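Local coordinates for protein fatty acid synthase 1, isoform A (Drosophila melanogaster, PDB 6FN6) that probably carries out the keto-reduction, dehydration and enoyl-reduction steps of NADPH-dependent fatty acid synthesis, being the modifying region of a larger multifunctional synthase, at residues A[405-410]-A[436-441]; A[117-122]-A[224-229]; A[708-713]-A[734-739]; A[1045-1050]-A[1086-1091]. All blocks are in the same frame, centred on the assembly; numbering follows the deposited sequence.

Contact 1 of 4, residues A[405-410]-A[436-441]; sequences ILEETL and ATRVLV
Strands 402-409 and 438-445 pair antiparallel, with Leu406 facing Val441 and Glu408 facing Val439, in a mixed sheet whose strand order is that of a methyltransferase fold, consistent with the pseudo-methyltransferase domain of animal fatty acid synthases. Each of these two pairs is closed by two backbone bonds: Leu406 N reaches Val441 O at 2.8 Å, and Glu408 N reaches Val439 O at 2.9 Å, with the return bonds equally short. Beyond them Leu410 N still donates to Thr437 O at 2.8 Å, but from above the carbonyl plane, where Thr409, at the N-cap position, leads into helix 410-423. On the face of Glu407 and Leu440, Leu440 CD1 lies 3.8 Å from Ile405 CG2 and also touches Glu407 CB. The outstretched Arg438 side chain brings its guanidinium under Thr409 CG2, which sits 3.7 Å above that plane. Glu407 OE2 approaches Arg438 NH1 at a long 3.7 Å; it lies well out of the guanidinium plane, so no N-H points at it and the attraction is one of charge alone. Glu407 OE1 has its salt bridge with Arg283, while the Glu408 carboxylate is held by Leu383 N and Ser384 OG. Strand 374-380 flanks residues 405-407 within the sheet; helix 279-296 covers Ile405 and Leu440, and helix 410-423 packs its Tyr413 against Glu408, Val439 and Val441 on the other face.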
loop_
_atom_site.group_PDB
_atom_site.type_symbol
_atom_site.label_atom_id
_atom_site.label_comp_id
_atom_site.label_asym_id
_atom_site.label_seq_id
_atom_site.Cartn_x
_atom_site.Cartn_y
_atom_site.Cartn_z
ATOM N N ILE A 405 -74.339 -23.525 3.376
ATOM C CA ILE A 405 -73.956 -22.152 3.669
ATOM C C ILE A 405 -74.718 -21.252 2.706
ATOM O O ILE A 405 -74.385 -21.172 1.525
ATOM C CB ILE A 405 -72.435 -21.934 3.554
ATOM C CG1 ILE A 405 -71.674 -23.015 4.330
ATOM C CG2 ILE A 405 -72.067 -20.555 4.077
ATOM C CD1 ILE A 405 -70.171 -22.959 4.150
ATOM N N LEU A 406 -75.750 -20.587 3.211
ATOM C CA LEU A 406 -76.620 -19.782 2.364
ATOM C C LEU A 406 -76.590 -18.312 2.768
ATOM O O LEU A 406 -77.000 -17.951 3.870
ATOM C CB LEU A 406 -78.055 -20.311 2.429
ATOM C CG LEU A 406 -78.228 -21.807 2.148
ATOM C CD1 LEU A 406 -79.663 -22.236 2.394
ATOM C CD2 LEU A 406 -77.805 -22.151 0.728
ATOM N N GLU A 407 -76.092 -17.467 1.870
ATOM C CA GLU A 407 -76.153 -16.026 2.067
ATOM C C GLU A 407 -77.475 -15.536 1.499
ATOM O O GLU A 407 -77.779 -15.758 0.326
ATOM C CB GLU A 407 -74.966 -15.319 1.402
ATOM C CG GLU A 407 -75.088 -13.799 1.355
ATOM C CD GLU A 407 -73.813 -13.110 0.884
ATOM O OE1 GLU A 407 -72.728 -13.723 0.973
ATOM O OE2 GLU A 407 -73.899 -11.951 0.421
ATOM N N GLU A 408 -78.262 -14.872 2.335
ATOM C CA GLU A 408 -79.596 -14.438 1.944
ATOM C C GLU A 408 -79.824 -12.978 2.303
ATOM O O GLU A 408 -79.085 -12.404 3.102
ATOM C CB GLU A 408 -80.660 -15.304 2.631
ATOM C CG GLU A 408 -80.555 -16.791 2.331
ATOM C CD GLU A 408 -80.985 -17.138 0.923
ATOM O OE1 GLU A 408 -81.826 -16.408 0.359
ATOM O OE2 GLU A 408 -80.481 -18.143 0.380
ATOM N N THR A 409 -80.840 -12.377 1.694
ATOM C CA THR A 409 -81.284 -11.053 2.105
ATOM C C THR A 409 -82.190 -11.220 3.318
ATOM O O THR A 409 -83.052 -12.097 3.343
ATOM C CB THR A 409 -82.034 -10.316 0.980
ATOM O OG1 THR A 409 -83.246 -11.014 0.669
ATOM C CG2 THR A 409 -81.170 -10.228 -0.268
ATOM N N LEU A 410 -81.989 -10.377 4.325
ATOM C CA LEU A 410 -82.691 -10.515 5.597
ATOM C C LEU A 410 -84.216 -10.461 5.465
ATOM O O LEU A 410 -84.909 -11.326 6.001
ATOM C CB LEU A 410 -82.224 -9.435 6.575
ATOM C CG LEU A 410 -82.770 -9.530 8.005
ATOM C CD1 LEU A 410 -82.547 -10.912 8.611
ATOM C CD2 LEU A 410 -82.133 -8.467 8.879
ATOM N N ALA A 436 -77.121 -5.173 7.828
ATOM C CA ALA A 436 -78.563 -5.342 7.827
ATOM C C ALA A 436 -78.959 -5.692 6.402
ATOM O O ALA A 436 -78.164 -5.528 5.478
ATOM C CB ALA A 436 -79.265 -4.090 8.308
ATOM N N THR A 437 -80.175 -6.189 6.222
ATOM C CA THR A 437 -80.661 -6.607 4.906
ATOM C C THR A 437 -79.984 -7.874 4.380
ATOM O O THR A 437 -80.350 -8.363 3.311
ATOM C CB THR A 437 -80.492 -5.495 3.834
ATOM O OG1 THR A 437 -79.151 -4.990 3.836
ATOM C CG2 THR A 437 -81.474 -4.356 4.085
ATOM N N ARG A 438 -78.998 -8.404 5.100
ATOM C CA ARG A 438 -78.354 -9.649 4.675
ATOM C C ARG A 438 -77.930 -10.496 5.871
ATOM O O ARG A 438 -77.663 -9.977 6.956
ATOM C CB ARG A 438 -77.144 -9.370 3.783
ATOM C CG ARG A 438 -77.504 -8.958 2.365
ATOM C CD ARG A 438 -76.366 -9.233 1.396
ATOM N NE ARG A 438 -76.796 -9.097 0.006
ATOM C CZ ARG A 438 -77.293 -10.085 -0.733
ATOM N NH1 ARG A 438 -77.439 -11.301 -0.225
ATOM N NH2 ARG A 438 -77.653 -9.854 -1.989
ATOM N N VAL A 439 -77.877 -11.807 5.655
ATOM C CA VAL A 439 -77.557 -12.755 6.716
ATOM C C VAL A 439 -76.889 -14.003 6.144
ATOM O O VAL A 439 -77.230 -14.451 5.050
ATOM C CB VAL A 439 -78.830 -13.130 7.516
ATOM C CG1 VAL A 439 -79.872 -13.771 6.603
ATOM C CG2 VAL A 439 -78.485 -14.053 8.680
ATOM N N LEU A 440 -75.936 -14.560 6.885
ATOM C CA LEU A 440 -75.331 -15.833 6.506
ATOM C C LEU A 440 -75.959 -16.951 7.337
ATOM O O LEU A 440 -75.917 -16.923 8.569
ATOM C CB LEU A 440 -73.814 -15.800 6.701
ATOM C CG LEU A 440 -73.026 -16.975 6.108
ATOM C CD1 LEU A 440 -73.111 -16.982 4.583
ATOM C CD2 LEU A 440 -71.570 -16.943 6.559
ATOM N N VAL A 441 -76.551 -17.927 6.656
ATOM C CA VAL A 441 -77.269 -19.002 7.328
ATOM C C VAL A 441 -76.565 -20.334 7.112
ATOM O O VAL A 441 -76.307 -20.739 5.978
ATOM C CB VAL A 441 -78.731 -19.077 6.837
ATOM C CG1 VAL A 441 -79.502 -20.136 7.608
ATOM C CG2 VAL A 441 -79.412 -17.722 6.966
#

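Contact 2 of 4, residues A[117-122]-A[224-229]; sequences LEEQTP and PVQWYS
Gln120 and Tyr228 carry this contact between the loop after strand 98-105 and strand 223-228 of the dehydratase's predicted C-terminal hotdog fold. Gln120 NE2 donates twice, to Gln226 OE1 at 3.2 Å and to Trp227 O at 3.2 Å. Both acceptors lie close to the amide plane of Gln120, which fixes the rotation of that amide. Gln226 OE1 takes the first bond in its own carbonyl plane and receives a second, weak one from Gln120 N at 3.3 Å; Trp227 O, in contrast, is approached from above its carbonyl plane. Across the amide of Gln226, NE2 turns to Thr161 OG1 in a weak bond. The Tyr228 hydroxyl gives its proton to Glu118 O at 2.9 Å. Its ring is sandwiched: Leu117 CD1 makes an off-centre CH-pi contact 4.2 Å from the centroid, while the Gln120 amide lies over the opposite face, 24° from parallel. Leu117 also packs on Arg774 of the second subunit. Uncharged groups, namely amides, main-chain carbonyls and a phenol hydroxyl, do the polar work here, so an irregular loop is pinned to the strand by hydrogen bonding and ring packing, without an ion pair between the two.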
loop_
_atom_site.group_PDB
_atom_site.type_symbol
_atom_site.label_atom_id
_atom_site.label_comp_id
_atom_site.label_asym_id
_atom_site.label_seq_id
_atom_site.Cartn_x
_atom_site.Cartn_y
_atom_site.Cartn_z
ATOM N N LEU A 117 4.013 -20.894 23.520
ATOM C CA LEU A 117 2.829 -20.547 24.296
ATOM C C LEU A 117 2.421 -21.691 25.217
ATOM O O LEU A 117 2.354 -22.847 24.798
ATOM C CB LEU A 117 1.673 -20.189 23.361
ATOM C CG LEU A 117 1.849 -18.884 22.579
ATOM C CD1 LEU A 117 0.851 -18.808 21.433
ATOM C CD2 LEU A 117 1.723 -17.672 23.489
ATOM N N GLU A 118 2.148 -21.354 26.474
ATOM C CA GLU A 118 1.707 -22.333 27.458
ATOM C C GLU A 118 0.192 -22.292 27.628
ATOM O O GLU A 118 -0.440 -21.259 27.404
ATOM C CB GLU A 118 2.396 -22.082 28.801
ATOM C CG GLU A 118 3.850 -22.528 28.847
ATOM C CD GLU A 118 3.996 -24.038 28.850
ATOM O OE1 GLU A 118 2.960 -24.736 28.849
ATOM O OE2 GLU A 118 5.147 -24.525 28.855
ATOM N N GLU A 119 -0.381 -23.426 28.018
ATOM C CA GLU A 119 -1.825 -23.549 28.191
ATOM C C GLU A 119 -2.383 -22.520 29.171
ATOM O O GLU A 119 -1.719 -22.133 30.131
ATOM C CB GLU A 119 -2.180 -24.957 28.674
ATOM C CG GLU A 119 -1.982 -26.042 27.626
ATOM C CD GLU A 119 -2.538 -27.385 28.063
ATOM O OE1 GLU A 119 -3.718 -27.437 28.473
ATOM O OE2 GLU A 119 -1.796 -28.387 27.999
ATOM N N GLN A 120 -3.613 -22.085 28.912
ATOM C CA GLN A 120 -4.303 -21.145 29.785
ATOM C C GLN A 120 -5.132 -21.889 30.827
ATOM O O GLN A 120 -5.522 -23.039 30.616
ATOM C CB GLN A 120 -5.204 -20.214 28.971
ATOM C CG GLN A 120 -4.457 -19.243 28.073
ATOM C CD GLN A 120 -5.380 -18.514 27.112
ATOM O OE1 GLN A 120 -5.577 -17.304 27.220
ATOM N NE2 GLN A 120 -5.950 -19.249 26.164
ATOM N N THR A 121 -5.397 -21.233 31.953
ATOM C CA THR A 121 -6.264 -21.804 32.977
ATOM C C THR A 121 -7.723 -21.629 32.558
ATOM O O THR A 121 -8.150 -20.508 32.285
ATOM C CB THR A 121 -6.051 -21.143 34.351
ATOM O OG1 THR A 121 -4.658 -21.143 34.685
ATOM C CG2 THR A 121 -6.823 -21.892 35.426
ATOM N N PRO A 122 -8.491 -22.733 32.494
ATOM C CA PRO A 122 -9.891 -22.604 32.070
ATOM C C PRO A 122 -10.685 -21.608 32.906
ATOM O O PRO A 122 -10.448 -21.488 34.106
ATOM C CB PRO A 122 -10.448 -24.020 32.251
ATOM C CG PRO A 122 -9.265 -24.912 32.158
ATOM C CD PRO A 122 -8.125 -24.138 32.755
ATOM N N PRO A 224 -6.297 -30.186 22.967
ATOM C CA PRO A 224 -6.509 -28.838 23.513
ATOM C C PRO A 224 -6.454 -27.732 22.460
ATOM O O PRO A 224 -5.591 -27.765 21.580
ATOM C CB PRO A 224 -5.352 -28.671 24.509
ATOM C CG PRO A 224 -4.833 -30.034 24.766
ATOM C CD PRO A 224 -5.082 -30.813 23.517
ATOM N N VAL A 225 -7.364 -26.766 22.557
ATOM C CA VAL A 225 -7.326 -25.587 21.700
ATOM C C VAL A 225 -7.266 -24.347 22.589
ATOM O O VAL A 225 -7.922 -24.287 23.627
ATOM C CB VAL A 225 -8.537 -25.538 20.740
ATOM C CG1 VAL A 225 -9.844 -25.488 21.516
ATOM C CG2 VAL A 225 -8.426 -24.352 19.797
ATOM N N GLN A 226 -6.475 -23.364 22.172
ATOM C CA GLN A 226 -6.260 -22.153 22.958
ATOM C C GLN A 226 -6.572 -20.901 22.149
ATOM O O GLN A 226 -6.317 -20.847 20.948
ATOM C CB GLN A 226 -4.819 -22.092 23.466
ATOM C CG GLN A 226 -4.371 -23.324 24.235
ATOM C CD GLN A 226 -5.054 -23.448 25.581
ATOM O OE1 GLN A 226 -5.482 -22.453 26.167
ATOM N NE2 GLN A 226 -5.158 -24.673 26.082
ATOM N N TRP A 227 -7.137 -19.903 22.818
ATOM C CA TRP A 227 -7.396 -18.608 22.202
ATOM C C TRP A 227 -6.801 -17.488 23.043
ATOM O O TRP A 227 -7.291 -17.188 24.131
ATOM C CB TRP A 227 -8.897 -18.391 22.014
ATOM C CG TRP A 227 -9.276 -16.956 21.766
ATOM C CD1 TRP A 227 -10.114 -16.189 22.523
ATOM C CD2 TRP A 227 -8.824 -16.116 20.698
ATOM N NE1 TRP A 227 -10.218 -14.930 21.989
ATOM C CE2 TRP A 227 -9.434 -14.857 20.867
ATOM C CE3 TRP A 227 -7.962 -16.307 19.612
ATOM C CZ2 TRP A 227 -9.209 -13.793 19.993
ATOM C CZ3 TRP A 227 -7.742 -15.248 18.743
ATOM C CH2 TRP A 227 -8.363 -14.008 18.941
ATOM N N TYR A 228 -5.731 -16.887 22.531
ATOM C CA TYR A 228 -5.068 -15.766 23.193
ATOM C C TYR A 228 -5.515 -14.450 22.562
ATOM O O TYR A 228 -5.075 -14.097 21.469
ATOM C CB TYR A 228 -3.550 -15.911 23.102
ATOM C CG TYR A 228 -3.040 -17.267 23.536
ATOM C CD1 TYR A 228 -2.951 -18.318 22.632
ATOM C CD2 TYR A 228 -2.646 -17.497 24.847
ATOM C CE1 TYR A 228 -2.486 -19.559 23.022
ATOM C CE2 TYR A 228 -2.178 -18.737 25.247
ATOM C CZ TYR A 228 -2.100 -19.763 24.329
ATOM O OH TYR A 228 -1.636 -20.998 24.720
ATOM N N SER A 229 -6.393 -13.734 23.255
ATOM C CA SER A 229 -7.027 -12.539 22.704
ATOM C C SER A 229 -6.061 -11.362 22.529
ATOM O O SER A 229 -6.237 -10.542 21.624
ATOM C CB SER A 229 -8.199 -12.114 23.594
ATOM O OG SER A 229 -7.772 -11.868 24.922
#

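Contact 3 of 4, residues A[708-713]-A[734-739]; sequences GEKILI and TVFTTV
Residues 710-713 and 734-739 are neighbouring parallel strands, joined by helix 719-731 into a beta-alpha-beta crossover of a Rossmann-type parallel sheet, probably the nucleotide-binding domain of the enoyl reductase. The backbone bonds pass to and fro in the parallel manner: Thr734 N to Glu709 O at 2.7 Å, Ile711 N to Thr734 O at 2.8 Å, Phe736 N to Ile711 O at 2.9 Å, and Ile713 N to Phe736 O at 2.8 Å. The axes of segments 710-713 and 734-739 lie 16° apart, close to parallel. Among the apolar contacts, Ile713 packs on Ala724 and Val735 on Ala728 and Leu729 of helix 719-731, while Ile711, on the same face, meets Leu733 and Leu783. Ile711 and Val735 run side by side, CG2 to CG2 at 3.9 Å, while Ile713 sends CG1 across toward Val735 CG1. Ile713 also touches the GxGxxG-like glycine turn. On the opposite face Lys710 and Thr734 lie alongside each other, pointing the same way. Polar ends look outside the pair: Glu709 OE1 bonds to Lys706 N and bridges to Arg805, and Thr738 OG1 bonds to His714. Farther along the Lys710 face, Leu712, with CG anti to its backbone nitrogen (chi1 174°), crosses the Phe736 side chain at about a right angle, with Leu712 CD1 3.7 Å from Phe736 CB.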
loop_
_atom_site.group_PDB
_atom_site.type_symbol
_atom_site.label_atom_id
_atom_site.label_comp_id
_atom_site.label_asym_id
_atom_site.label_seq_id
_atom_site.Cartn_x
_atom_site.Cartn_y
_atom_site.Cartn_z
ATOM N N GLY A 708 -2.696 29.404 1.177
ATOM C CA GLY A 708 -1.849 29.387 -0.001
ATOM C C GLY A 708 -1.549 27.993 -0.519
ATOM O O GLY A 708 -1.027 27.835 -1.623
ATOM N N GLU A 709 -1.872 26.977 0.278
ATOM C CA GLU A 709 -1.644 25.594 -0.123
ATOM C C GLU A 709 -2.664 25.157 -1.167
ATOM O O GLU A 709 -3.682 25.822 -1.369
ATOM C CB GLU A 709 -1.709 24.659 1.086
ATOM C CG GLU A 709 -0.551 24.811 2.057
ATOM C CD GLU A 709 -0.532 23.731 3.125
ATOM O OE1 GLU A 709 -1.616 23.370 3.630
ATOM O OE2 GLU A 709 0.567 23.245 3.462
ATOM N N LYS A 710 -2.373 24.042 -1.834
ATOM C CA LYS A 710 -3.279 23.466 -2.820
ATOM C C LYS A 710 -3.952 22.222 -2.248
ATOM O O LYS A 710 -3.277 21.340 -1.714
ATOM C CB LYS A 710 -2.529 23.106 -4.106
ATOM C CG LYS A 710 -1.738 24.246 -4.730
ATOM C CD LYS A 710 -0.863 23.737 -5.869
ATOM C CE LYS A 710 -0.090 24.860 -6.537
ATOM N NZ LYS A 710 0.882 24.338 -7.538
ATOM N N ILE A 711 -5.274 22.145 -2.355
ATOM C CA ILE A 711 -5.995 20.975 -1.860
ATOM C C ILE A 711 -6.917 20.399 -2.929
ATOM O O ILE A 711 -7.608 21.132 -3.638
ATOM C CB ILE A 711 -6.796 21.313 -0.589
ATOM C CG1 ILE A 711 -7.403 20.038 0.002
ATOM C CG2 ILE A 711 -7.904 22.314 -0.903
ATOM C CD1 ILE A 711 -7.865 20.183 1.440
ATOM N N LEU A 712 -6.934 19.073 -3.016
ATOM C CA LEU A 712 -7.818 18.366 -3.933
ATOM C C LEU A 712 -9.008 17.810 -3.167
ATOM O O LEU A 712 -8.866 16.861 -2.395
ATOM C CB LEU A 712 -7.071 17.233 -4.644
ATOM C CG LEU A 712 -7.918 16.322 -5.541
ATOM C CD1 LEU A 712 -8.573 17.115 -6.661
ATOM C CD2 LEU A 712 -7.077 15.187 -6.106
ATOM N N ILE A 713 -10.173 18.418 -3.376
ATOM C CA ILE A 713 -11.406 17.976 -2.732
ATOM C C ILE A 713 -12.234 17.162 -3.716
ATOM O O ILE A 713 -12.857 17.718 -4.622
ATOM C CB ILE A 713 -12.244 19.162 -2.208
ATOM C CG1 ILE A 713 -11.370 20.190 -1.483
ATOM C CG2 ILE A 713 -13.365 18.660 -1.312
ATOM C CD1 ILE A 713 -10.782 19.704 -0.189
ATOM N N THR A 734 -5.779 27.124 -2.581
ATOM C CA THR A 734 -6.158 26.858 -3.961
ATOM C C THR A 734 -6.863 25.506 -4.003
ATOM O O THR A 734 -6.344 24.507 -3.499
ATOM C CB THR A 734 -4.938 26.871 -4.900
ATOM O OG1 THR A 734 -4.409 28.201 -4.982
ATOM C CG2 THR A 734 -5.314 26.388 -6.300
ATOM N N VAL A 735 -8.053 25.481 -4.591
ATOM C CA VAL A 735 -8.886 24.292 -4.561
ATOM C C VAL A 735 -9.017 23.634 -5.931
ATOM O O VAL A 735 -9.313 24.288 -6.930
ATOM C CB VAL A 735 -10.278 24.629 -3.984
ATOM C CG1 VAL A 735 -11.221 23.449 -4.110
ATOM C CG2 VAL A 735 -10.161 25.048 -2.532
ATOM N N PHE A 736 -8.781 22.326 -5.951
ATOM C CA PHE A 736 -9.123 21.481 -7.087
ATOM C C PHE A 736 -10.277 20.570 -6.664
ATOM O O PHE A 736 -10.347 20.152 -5.509
ATOM C CB PHE A 736 -7.917 20.656 -7.540
ATOM C CG PHE A 736 -6.798 21.482 -8.112
ATOM C CD1 PHE A 736 -6.755 21.769 -9.467
ATOM C CD2 PHE A 736 -5.790 21.972 -7.295
ATOM C CE1 PHE A 736 -5.726 22.533 -9.997
ATOM C CE2 PHE A 736 -4.761 22.736 -7.821
ATOM C CZ PHE A 736 -4.730 23.016 -9.172
ATOM N N THR A 737 -11.197 20.283 -7.581
ATOM C CA THR A 737 -12.309 19.391 -7.264
ATOM C C THR A 737 -12.712 18.511 -8.436
ATOM O O THR A 737 -12.208 18.659 -9.549
ATOM C CB THR A 737 -13.563 20.172 -6.809
ATOM O OG1 THR A 737 -14.000 21.045 -7.860
ATOM C CG2 THR A 737 -13.267 20.981 -5.569
ATOM N N THR A 738 -13.629 17.590 -8.158
ATOM C CA THR A 738 -14.199 16.726 -9.179
ATOM C C THR A 738 -15.714 16.647 -8.996
ATOM O O THR A 738 -16.227 16.872 -7.898
ATOM C CB THR A 738 -13.583 15.318 -9.128
ATOM O OG1 THR A 738 -13.626 14.818 -7.786
ATOM C CG2 THR A 738 -12.138 15.358 -9.606
ATOM N N VAL A 739 -16.425 16.331 -10.074
ATOM C CA VAL A 739 -17.884 16.276 -10.049
ATOM C C VAL A 739 -18.393 15.087 -10.854
ATOM O O VAL A 739 -17.719 14.604 -11.764
ATOM C CB VAL A 739 -18.503 17.580 -10.581
ATOM C CG1 VAL A 739 -18.220 18.731 -9.631
ATOM C CG2 VAL A 739 -17.984 17.887 -11.984
#

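Contact 4 of 4, residues A[1045-1050]-A[1086-1091]; sequences FSRDIC and EQRQVS
Within residues 1086-1091, Gln1087 is the first to come near residues 1045-1050: its carbonyl carbon C lies 4.4 Å from Arg1047 NH2, while its side chain leads elsewhere. One residue on, Arg1088 carries most of the meeting. Its CG is 3.7 Å from Arg1047 NH2, so a terminal nitrogen of Arg1047 touches the aliphatic stem of Arg1088 obliquely. Past CG the Arg1088 chain bends (chi3 61°), swinging its own guanidinium back toward the first helix, where Ser1046 OG lies near its plane and 3.3 Å from NH1. The two guanidinium planes stand 78° apart, far from a parallel stack. Although Arg1047 NE and Arg1088 NH1 are 4.4 Å apart, both make salt bridges with the same oxygen, Asp1043 OD1, and this shared anion probably offsets their like charge. Arg1088 is held further by a bond from NE to Pro1094 O and by a cation-pi contact with Phe1056, whereas Ser1046 OG bonds to the carbonyls of Leu1042 and Asp1043 in its own helix. At the end of the second segment Ser1091, the first residue to leave helical geometry, sets OG 3.8 Å from Arg1047 NH1; the extended Arg1047 chain thereby spans from its own helix to the far helix's end. The axes of the short segments 1045-1049 and 1086-1090 pass 12.8 Å apart, and long side chains bridge them. Such neighbouring helices, linking the parallel strands 1005-1011, 1055-1060 and 1096-1099, are typical of the Rossmann fold of ketoreductase domains.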
loop_
_atom_site.group_PDB
_atom_site.type_symbol
_atom_site.label_atom_id
_atom_site.label_comp_id
_atom_site.label_asym_id
_atom_site.label_seq_id
_atom_site.Cartn_x
_atom_site.Cartn_y
_atom_site.Cartn_z
ATOM N N PHE A 1045 -52.579 -16.155 44.425
ATOM C CA PHE A 1045 -51.796 -15.335 45.346
ATOM C C PHE A 1045 -51.245 -14.063 44.706
ATOM O O PHE A 1045 -50.978 -13.085 45.405
ATOM C CB PHE A 1045 -50.645 -16.157 45.925
ATOM C CG PHE A 1045 -51.092 -17.276 46.820
ATOM C CD1 PHE A 1045 -51.670 -17.009 48.048
ATOM C CD2 PHE A 1045 -50.939 -18.596 46.430
ATOM C CE1 PHE A 1045 -52.084 -18.035 48.873
ATOM C CE2 PHE A 1045 -51.351 -19.626 47.251
ATOM C CZ PHE A 1045 -51.926 -19.345 48.474
ATOM N N SER A 1046 -51.061 -14.073 43.389
ATOM C CA SER A 1046 -50.572 -12.888 42.693
ATOM C C SER A 1046 -51.594 -11.759 42.803
ATOM O O SER A 1046 -51.229 -10.584 42.844
ATOM C CB SER A 1046 -50.271 -13.195 41.224
ATOM O OG SER A 1046 -51.436 -13.597 40.527
ATOM N N ARG A 1047 -52.873 -12.122 42.848
ATOM C CA ARG A 1047 -53.949 -11.144 43.003
ATOM C C ARG A 1047 -53.740 -10.302 44.256
ATOM O O ARG A 1047 -54.066 -9.118 44.278
ATOM C CB ARG A 1047 -55.314 -11.835 43.067
ATOM C CG ARG A 1047 -55.721 -12.556 41.793
ATOM C CD ARG A 1047 -57.078 -13.212 41.953
ATOM N NE ARG A 1047 -57.406 -14.100 40.839
ATOM C CZ ARG A 1047 -58.646 -14.427 40.478
ATOM N NH1 ARG A 1047 -59.690 -13.935 41.134
ATOM N NH2 ARG A 1047 -58.843 -15.244 39.453
ATOM N N ASP A 1048 -53.215 -10.927 45.304
ATOM C CA ASP A 1048 -53.009 -10.253 46.582
ATOM C C ASP A 1048 -51.641 -9.575 46.645
ATOM O O ASP A 1048 -51.514 -8.455 47.138
ATOM C CB ASP A 1048 -53.142 -11.249 47.739
ATOM C CG ASP A 1048 -54.504 -11.921 47.781
ATOM O OD1 ASP A 1048 -55.501 -11.281 47.381
ATOM O OD2 ASP A 1048 -54.579 -13.090 48.217
ATOM N N ILE A 1049 -50.620 -10.267 46.150
ATOM C CA ILE A 1049 -49.240 -9.821 46.290
ATOM C C ILE A 1049 -48.843 -8.856 45.178
ATOM O O ILE A 1049 -48.401 -7.736 45.439
ATOM C CB ILE A 1049 -48.285 -11.030 46.314
ATOM C CG1 ILE A 1049 -48.652 -11.984 47.455
ATOM C CG2 ILE A 1049 -46.837 -10.570 46.460
ATOM C CD1 ILE A 1049 -48.063 -13.371 47.307
ATOM N N CYS A 1050 -48.988 -9.301 43.936
ATOM C CA CYS A 1050 -48.484 -8.550 42.796
ATOM C C CYS A 1050 -49.499 -7.504 42.357
ATOM O O CYS A 1050 -50.376 -7.781 41.538
ATOM C CB CYS A 1050 -48.167 -9.507 41.653
ATOM S SG CYS A 1050 -47.117 -10.877 42.170
ATOM N N GLU A 1086 -59.381 -16.843 31.657
ATOM C CA GLU A 1086 -60.706 -16.280 31.439
ATOM C C GLU A 1086 -61.257 -15.735 32.750
ATOM O O GLU A 1086 -61.749 -14.610 32.813
ATOM C CB GLU A 1086 -61.663 -17.329 30.871
ATOM C CG GLU A 1086 -63.029 -16.765 30.493
ATOM C CD GLU A 1086 -64.015 -17.834 30.058
ATOM O OE1 GLU A 1086 -63.870 -18.997 30.493
ATOM O OE2 GLU A 1086 -64.941 -17.510 29.284
ATOM N N GLN A 1087 -61.161 -16.544 33.797
ATOM C CA GLN A 1087 -61.677 -16.169 35.105
ATOM C C GLN A 1087 -60.959 -14.929 35.622
ATOM O O GLN A 1087 -61.581 -14.026 36.182
ATOM C CB GLN A 1087 -61.521 -17.328 36.093
ATOM C CG GLN A 1087 -62.496 -18.474 35.865
ATOM C CD GLN A 1087 -63.933 -18.094 36.162
ATOM O OE1 GLN A 1087 -64.631 -17.537 35.313
ATOM N NE2 GLN A 1087 -64.385 -18.398 37.372
ATOM N N ARG A 1088 -59.642 -14.897 35.441
ATOM C CA ARG A 1088 -58.841 -13.758 35.863
ATOM C C ARG A 1088 -59.371 -12.461 35.244
ATOM O O ARG A 1088 -59.549 -11.460 35.937
ATOM C CB ARG A 1088 -57.372 -13.971 35.494
ATOM C CG ARG A 1088 -56.607 -14.862 36.472
ATOM C CD ARG A 1088 -55.140 -15.011 36.061
ATOM N NE ARG A 1088 -54.443 -13.725 36.042
ATOM C CZ ARG A 1088 -53.831 -13.181 37.090
ATOM N NH1 ARG A 1088 -53.805 -13.805 38.260
ATOM N NH2 ARG A 1088 -53.235 -12.004 36.967
ATOM N N GLN A 1089 -59.614 -12.481 33.937
ATOM C CA GLN A 1089 -60.124 -11.303 33.245
ATOM C C GLN A 1089 -61.508 -10.909 33.751
ATOM O O GLN A 1089 -61.815 -9.721 33.867
ATOM C CB GLN A 1089 -60.177 -11.533 31.732
ATOM C CG GLN A 1089 -58.821 -11.511 31.050
ATOM C CD GLN A 1089 -58.921 -11.181 29.572
ATOM O OE1 GLN A 1089 -59.928 -10.642 29.106
ATOM N NE2 GLN A 1089 -57.872 -11.501 28.824
ATOM N N VAL A 1090 -62.344 -11.903 34.040
ATOM C CA VAL A 1090 -63.667 -11.641 34.588
ATOM C C VAL A 1090 -63.516 -10.804 35.849
ATOM O O VAL A 1090 -64.197 -9.795 36.021
ATOM C CB VAL A 1090 -64.432 -12.955 34.873
ATOM C CG1 VAL A 1090 -65.707 -12.687 35.684
ATOM C CG2 VAL A 1090 -64.769 -13.673 33.579
ATOM N N SER A 1091 -62.601 -11.218 36.717
ATOM C CA SER A 1091 -62.372 -10.531 37.983
ATOM C C SER A 1091 -61.431 -9.332 37.834
ATOM O O SER A 1091 -60.915 -8.814 38.823
ATOM C CB SER A 1091 -61.815 -11.508 39.022
ATOM O OG SER A 1091 -62.705 -12.590 39.237
#

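Contacts 1 and 3 are buried strand pairings within sheets, one antiparallel and the other parallel, and both rely on backbone hydrogen bonds with apolar side chains beneath flanking helices. Contact 2 is a surface contact in which a loop is tied to a strand by amides and a tyrosine, and contact 4, partly buried, joins two helices through arginines that share an acid. No two contacts hold the same elements: contact 2 lies in the dehydratase and contact 4 in the ketoreductase, contact 1 probably in the methyltransferase-like part and contact 3 probably in the enoyl reductase. Contacts 1 and 4 come nearest, about 23 Å between closest atoms, whereas contacts 1 and 3 have centres 79 Å apart.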